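PDB 2CGQ: ACYL carrier protein ACPA, which probably carries acyl groups as thioesters on a phosphopantetheine arm. Local coordinates for residues Q64-T67 with E68-E72. Sequence-based numbering, arbitrary orientation. Where two conformers were deposited one is given.
Sequences QLIT and ELEDE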
loop_
_atom_site.group_PDB
_atom_site.type_symbol
_atom_site.label_atom_id
_atom_site.label_comp_id
_atom_site.label_asym_id
_atom_site.label_seq_id
_atom_site.Cartn_x
_atom_site.Cartn_y
_atom_site.Cartn_z
ATOM N N GLN A 64 5.408 -0.752 -7.278
ATOM C CA GLN A 64 4.095 -0.951 -7.867
ATOM C C GLN A 64 3.024 -0.410 -6.950
ATOM O O GLN A 64 2.088 0.227 -7.404
ATOM C CB GLN A 64 3.821 -2.419 -8.133
ATOM C CG GLN A 64 4.499 -3.046 -9.290
ATOM C CD GLN A 64 3.943 -4.443 -9.519
ATOM O OE1 GLN A 64 4.410 -5.370 -8.935
ATOM N NE2 GLN A 64 2.926 -4.558 -10.377
ATOM N N LEU A 65 3.105 -0.710 -5.661
ATOM C CA LEU A 65 2.077 -0.247 -4.744
ATOM C C LEU A 65 1.950 1.264 -4.738
ATOM O O LEU A 65 0.840 1.796 -4.847
ATOM C CB LEU A 65 2.305 -0.761 -3.325
ATOM C CG LEU A 65 1.338 -0.349 -2.279
ATOM C CD1 LEU A 65 -0.034 -0.873 -2.532
ATOM C CD2 LEU A 65 1.856 -0.903 -0.943
ATOM N N ILE A 66 3.064 1.947 -4.589
ATOM C CA ILE A 66 3.031 3.434 -4.524
ATOM C C ILE A 66 2.448 4.025 -5.821
ATOM O O ILE A 66 1.535 4.831 -5.818
ATOM C CB ILE A 66 4.407 4.025 -4.215
ATOM C CG1 ILE A 66 4.939 3.513 -2.826
ATOM C CG2 ILE A 66 4.346 5.543 -4.223
ATOM C CD1 ILE A 66 3.983 3.703 -1.637
ATOM N N THR A 67 2.963 3.599 -6.952
ATOM C CA THR A 67 2.558 4.135 -8.224
ATOM C C THR A 67 1.091 3.750 -8.563
ATOM O O THR A 67 0.309 4.588 -9.069
ATOM C CB THR A 67 3.568 3.768 -9.321
ATOM O OG1 THR A 67 3.663 2.340 -9.483
ATOM C CG2 THR A 67 4.954 4.370 -9.035
ATOM N N GLU A 68 0.712 2.473 -8.328
ATOM C CA GLU A 68 -0.702 2.083 -8.489
ATOM C C GLU A 68 -1.658 2.970 -7.677
ATOM O O GLU A 68 -2.730 3.345 -8.167
ATOM C CB GLU A 68 -0.927 0.587 -8.203
ATOM C CG GLU A 68 -2.285 0.059 -8.677
ATOM C CD GLU A 68 -2.336 -1.448 -8.988
ATOM O OE1 GLU A 68 -3.454 -2.027 -8.950
ATOM O OE2 GLU A 68 -1.269 -2.034 -9.291
ATOM N N LEU A 69 -1.344 3.221 -6.413
ATOM C CA LEU A 69 -2.169 4.066 -5.580
ATOM C C LEU A 69 -2.182 5.512 -6.041
ATOM O O LEU A 69 -3.256 6.148 -6.103
ATOM C CB LEU A 69 -1.695 4.011 -4.131
ATOM C CG LEU A 69 -1.877 2.651 -3.433
ATOM C CD1 LEU A 69 -1.231 2.746 -2.066
ATOM C CD2 LEU A 69 -3.280 2.293 -3.342
ATOM N N GLU A 70 -1.018 6.018 -6.468
ATOM C CA GLU A 70 -1.024 7.373 -7.061
ATOM C C GLU A 70 -1.964 7.463 -8.270
ATOM O O GLU A 70 -2.766 8.401 -8.415
ATOM C CB GLU A 70 0.405 7.757 -7.510
ATOM C CG GLU A 70 1.358 8.002 -6.318
ATOM C CD GLU A 70 2.738 8.535 -6.755
ATOM O OE1 GLU A 70 3.231 8.096 -7.838
ATOM O OE2 GLU A 70 3.347 9.364 -6.006
ATOM N N ASP A 71 -1.917 6.452 -9.125
ATOM C CA ASP A 71 -2.799 6.456 -10.276
ATOM C C ASP A 71 -4.268 6.201 -9.900
ATOM O O ASP A 71 -5.173 6.761 -10.521
ATOM C CB ASP A 71 -2.349 5.392 -11.289
ATOM C CG ASP A 71 -1.133 5.836 -12.124
ATOM O OD1 ASP A 71 -0.997 7.066 -12.344
ATOM O OD2 ASP A 71 -0.357 4.957 -12.586
ATOM N N GLU A 72 -4.492 5.277 -8.968
ATOM C CA GLU A 72 -5.855 4.870 -8.571
ATOM C C GLU A 72 -6.597 5.999 -7.915
ATOM O O GLU A 72 -7.780 6.215 -8.159
ATOM C CB GLU A 72 -5.812 3.674 -7.625
ATOM C CG GLU A 72 -7.190 3.191 -7.183
ATOM C CD GLU A 72 -7.135 1.892 -6.393
ATOM O OE1 GLU A 72 -8.228 1.311 -6.149
ATOM O OE2 GLU A 72 -5.996 1.477 -6.009
HETATM O O HOH W 1 1.468 -2.026 -10.873
#
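Gln-64 meets Glu-68 one helical turn further on in two ways. Its carbonyl O accepts the backbone N of Glu-68 at 2.8 Å, and, in the Glu-68 conformer described, one of two, a water 3.0 Å from its amide NE2 takes a hydrogen bond from that N-H and donates to OE2 of Glu-68. A neutral amide thus suits a place one turn before an acidic side chain, though the bridge may not be permanent. In this conformer Glu-68, with CG anti to its own N (chi1 -166°) and an extended chain, sends OE1 on to a salt bridge with Arg-37 of helix 27-39.

The carbonyl O of Leu-65 accepts the N of Leu-69, and the two leucines lie side by side, pointing the same way, with CD1 of Leu-65 3.8 Å from CD1 of Leu-69. Both are buried, and both lean on Val-91 of helix 88-96, a place for branched, purely apolar chains. Ile-66 bonds through its O to the N of Glu-70 at 2.9 Å; its side chain rests on Ile-85, which suits an apolar residue, while the neighbouring Glu-70 carboxylate takes the backbone N of Ile-77 on OE2. Thr-67 closes the series by accepting the N of Asp-71 at its O. Its OG1, set between its own N and carbonyl carbon (chi1 61°), bonds back to the O of Phe-63, which settles a hydroxyl on the helix surface.

Four successive i to i+4 bonds, with Leu-65 and Leu-69 on the buried side and polar chains over most of the rest, mark a regular amphipathic alpha-helix, part of helix 59-73 in the small helical bundle of the acyl carrier protein fold.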